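Local atomic coordinates of fumarate reductase iron-sulfur subunit (Mycolicibacterium smegmatis, PDB entry 7D6V), a protein that probably carries electrons through its three iron-sulfur clusters, from the flavoprotein subunit toward quinone, within the succinate dehydrogenase Sdh1 of the respiratory chain. Residues B[106-111]-B[171-176]. Numbering follows the deposited sequence.
With F3S (Fe3-s4 cluster), chain G.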
loop_
_atom_site.group_PDB
_atom_site.type_symbol
_atom_site.label_atom_id
_atom_site.label_comp_id
_atom_site.label_asym_id
_atom_site.label_seq_id
_atom_site.Cartn_x
_atom_site.Cartn_y
_atom_site.Cartn_z
ATOM N N SER B 106 14.240 -10.201 3.575
ATOM C CA SER B 106 14.913 -10.357 2.294
ATOM C C SER B 106 14.578 -11.667 1.608
ATOM O O SER B 106 14.807 -11.785 0.399
ATOM C CB SER B 106 16.435 -10.251 2.467
ATOM O OG SER B 106 16.976 -11.451 2.984
ATOM N N PHE B 107 14.058 -12.651 2.341
ATOM C CA PHE B 107 13.471 -13.836 1.734
ATOM C C PHE B 107 12.396 -13.450 0.726
ATOM O O PHE B 107 12.281 -14.061 -0.342
ATOM C CB PHE B 107 12.921 -14.727 2.855
ATOM C CG PHE B 107 11.822 -15.660 2.440
ATOM C CD1 PHE B 107 12.112 -16.935 1.993
ATOM C CD2 PHE B 107 10.496 -15.277 2.539
ATOM C CE1 PHE B 107 11.105 -17.797 1.628
ATOM C CE2 PHE B 107 9.486 -16.136 2.169
ATOM C CZ PHE B 107 9.791 -17.397 1.715
ATOM N N ASN B 108 11.624 -12.407 1.037
ATOM C CA ASN B 108 10.584 -11.945 0.126
ATOM C C ASN B 108 11.173 -11.366 -1.153
ATOM O O ASN B 108 10.698 -11.664 -2.254
ATOM C CB ASN B 108 9.707 -10.912 0.828
ATOM C CG ASN B 108 9.205 -11.394 2.168
ATOM O OD1 ASN B 108 8.260 -12.172 2.241
ATOM N ND2 ASN B 108 9.838 -10.937 3.239
ATOM N N TYR B 109 12.212 -10.540 -1.036
ATOM C CA TYR B 109 12.826 -9.970 -2.228
ATOM C C TYR B 109 13.590 -11.010 -3.031
ATOM O O TYR B 109 13.771 -10.832 -4.239
ATOM C CB TYR B 109 13.733 -8.806 -1.837
ATOM C CG TYR B 109 12.954 -7.631 -1.299
ATOM C CD1 TYR B 109 12.366 -6.714 -2.156
ATOM C CD2 TYR B 109 12.783 -7.455 0.065
ATOM C CE1 TYR B 109 11.642 -5.649 -1.670
ATOM C CE2 TYR B 109 12.061 -6.393 0.559
ATOM C CZ TYR B 109 11.494 -5.492 -0.313
ATOM O OH TYR B 109 10.772 -4.431 0.174
ATOM N N GLU B 110 14.035 -12.093 -2.392
ATOM C CA GLU B 110 14.625 -13.199 -3.137
ATOM C C GLU B 110 13.558 -13.992 -3.877
ATOM O O GLU B 110 13.784 -14.440 -5.006
ATOM C CB GLU B 110 15.413 -14.101 -2.190
ATOM C CG GLU B 110 16.857 -13.680 -2.013
ATOM C CD GLU B 110 17.351 -13.875 -0.596
ATOM O OE1 GLU B 110 18.210 -13.085 -0.154
ATOM O OE2 GLU B 110 16.881 -14.816 0.079
ATOM N N LYS B 111 12.391 -14.180 -3.258
ATOM C CA LYS B 111 11.282 -14.834 -3.942
ATOM C C LYS B 111 10.725 -13.988 -5.076
ATOM O O LYS B 111 10.172 -14.541 -6.030
ATOM C CB LYS B 111 10.160 -15.157 -2.954
ATOM C CG LYS B 111 10.487 -16.254 -1.963
ATOM C CD LYS B 111 10.838 -17.548 -2.666
ATOM C CE LYS B 111 11.065 -18.669 -1.671
ATOM N NZ LYS B 111 11.279 -19.982 -2.332
ATOM N N PRO B 171 2.036 -16.643 0.659
ATOM C CA PRO B 171 0.777 -16.098 0.119
ATOM C C PRO B 171 0.960 -14.939 -0.843
ATOM O O PRO B 171 0.259 -14.874 -1.858
ATOM C CB PRO B 171 0.020 -15.656 1.381
ATOM C CG PRO B 171 0.990 -15.784 2.518
ATOM C CD PRO B 171 2.000 -16.785 2.121
ATOM N N ARG B 172 1.888 -14.021 -0.558
ATOM C CA ARG B 172 2.026 -12.829 -1.389
ATOM C C ARG B 172 2.427 -13.192 -2.811
ATOM O O ARG B 172 1.884 -12.649 -3.778
ATOM C CB ARG B 172 3.046 -11.872 -0.769
ATOM C CG ARG B 172 3.085 -10.486 -1.396
ATOM C CD ARG B 172 4.192 -10.374 -2.434
ATOM N NE ARG B 172 4.124 -9.135 -3.201
ATOM C CZ ARG B 172 3.268 -8.908 -4.191
ATOM N NH1 ARG B 172 3.285 -7.746 -4.827
ATOM N NH2 ARG B 172 2.393 -9.835 -4.545
ATOM N N PHE B 173 3.342 -14.137 -2.965
ATOM C CA PHE B 173 3.869 -14.425 -4.289
ATOM C C PHE B 173 3.025 -15.428 -5.060
ATOM O O PHE B 173 3.004 -15.386 -6.291
ATOM C CB PHE B 173 5.318 -14.876 -4.158
ATOM C CG PHE B 173 6.203 -13.791 -3.650
ATOM C CD1 PHE B 173 6.550 -12.735 -4.468
ATOM C CD2 PHE B 173 6.624 -13.782 -2.335
ATOM C CE1 PHE B 173 7.334 -11.715 -3.999
ATOM C CE2 PHE B 173 7.410 -12.760 -1.863
ATOM C CZ PHE B 173 7.764 -11.727 -2.696
ATOM N N HIS B 174 2.276 -16.289 -4.374
ATOM C CA HIS B 174 1.244 -17.041 -5.076
ATOM C C HIS B 174 0.105 -16.129 -5.514
ATOM O O HIS B 174 -0.476 -16.334 -6.587
ATOM C CB HIS B 174 0.742 -18.182 -4.197
ATOM C CG HIS B 174 1.706 -19.320 -4.093
ATOM N ND1 HIS B 174 1.990 -20.153 -5.152
ATOM C CD2 HIS B 174 2.474 -19.747 -3.063
ATOM C CE1 HIS B 174 2.881 -21.052 -4.777
ATOM N NE2 HIS B 174 3.191 -20.827 -3.513
ATOM N N MET B 175 -0.203 -15.101 -4.722
ATOM C CA MET B 175 -1.135 -14.075 -5.171
ATOM C C MET B 175 -0.586 -13.327 -6.379
ATOM O O MET B 175 -1.338 -12.963 -7.288
ATOM C CB MET B 175 -1.435 -13.105 -4.028
ATOM C CG MET B 175 -2.477 -12.057 -4.356
ATOM S SD MET B 175 -2.594 -10.775 -3.102
ATOM C CE MET B 175 -1.001 -9.988 -3.280
ATOM N N ARG B 176 0.721 -13.071 -6.397
ATOM C CA ARG B 176 1.347 -12.438 -7.555
ATOM C C ARG B 176 1.253 -13.326 -8.792
ATOM O O ARG B 176 1.009 -12.839 -9.904
ATOM C CB ARG B 176 2.803 -12.104 -7.231
ATOM C CG ARG B 176 3.645 -11.733 -8.429
ATOM C CD ARG B 176 3.726 -10.232 -8.602
ATOM N NE ARG B 176 4.669 -9.864 -9.652
ATOM C CZ ARG B 176 4.329 -9.253 -10.779
ATOM N NH1 ARG B 176 3.065 -8.935 -11.008
ATOM N NH2 ARG B 176 5.256 -8.959 -11.677
HETATM FE FE1 F3S G . -0.933 -19.018 4.362
HETATM FE FE3 F3S G . -3.407 -18.383 3.530
HETATM FE FE4 F3S G . -2.341 -20.691 2.656
HETATM S S1 F3S G . -2.645 -18.384 5.623
HETATM S S2 F3S G . -1.021 -21.321 4.381
HETATM S S3 F3S G . -1.540 -18.572 2.194
HETATM S S4 F3S G . -4.525 -20.314 3.084
#
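F173 is the side chain that bridges the two helices, reaching from 171-176 to the CB of K111 and to the CB and carbonyl O of N108. Its CG stands beside the backbone N and anti to the carbonyl carbon (chi1 -66°), which turns the ring toward helix 107-112. K111 lays its CB over one face, 4.0 Å from the centroid of the F173 ring and 20° off the normal, a CH-pi contact displaced toward the CE2-CD2 rim. R172 backs the other face: its CD sits 3.7 Å above the plane of the F173 ring, over the centre, so the phenyl group is sandwiched between two aliphatic carbons. N108 meets the far end of the ring. Its CB lies at the edge, in the plane, 4.0 Å from F173 CE2, while its carbonyl O approaches F173 CZ obliquely.

Neither polar end joins in this packing. K111 starts toward F173, but a bend at chi2 (-59°) swings the chain aside; CG passes 3.9 Å above the plane of the F107 ring, near its rim, and NZ goes on to a weak hydrogen bond with K165 O. The amide of N108 turns to helix 150-154, where OD1 accepts from Q152 NE2. The same glutamine takes a hydrogen bond from R172 N through OE1 and so ties both helices together.

At the start of helix 171-181, P171 CB lies 3.4 Å from S3 of the Fe3-S4 cluster. Through the buried F173, the contact thus joins the short helix 107-112 of the 2Fe-2S binding region, whose Y109 OH hydrogen-bonds F42 O of the neighbouring succinate dehydrogenase subunit A, to helix 171-181 of the dicluster region, whose first residue lines the Fe3-S4 pocket; helix 150-154 adjoins both, and helix 219-235 packs on H174 and M175.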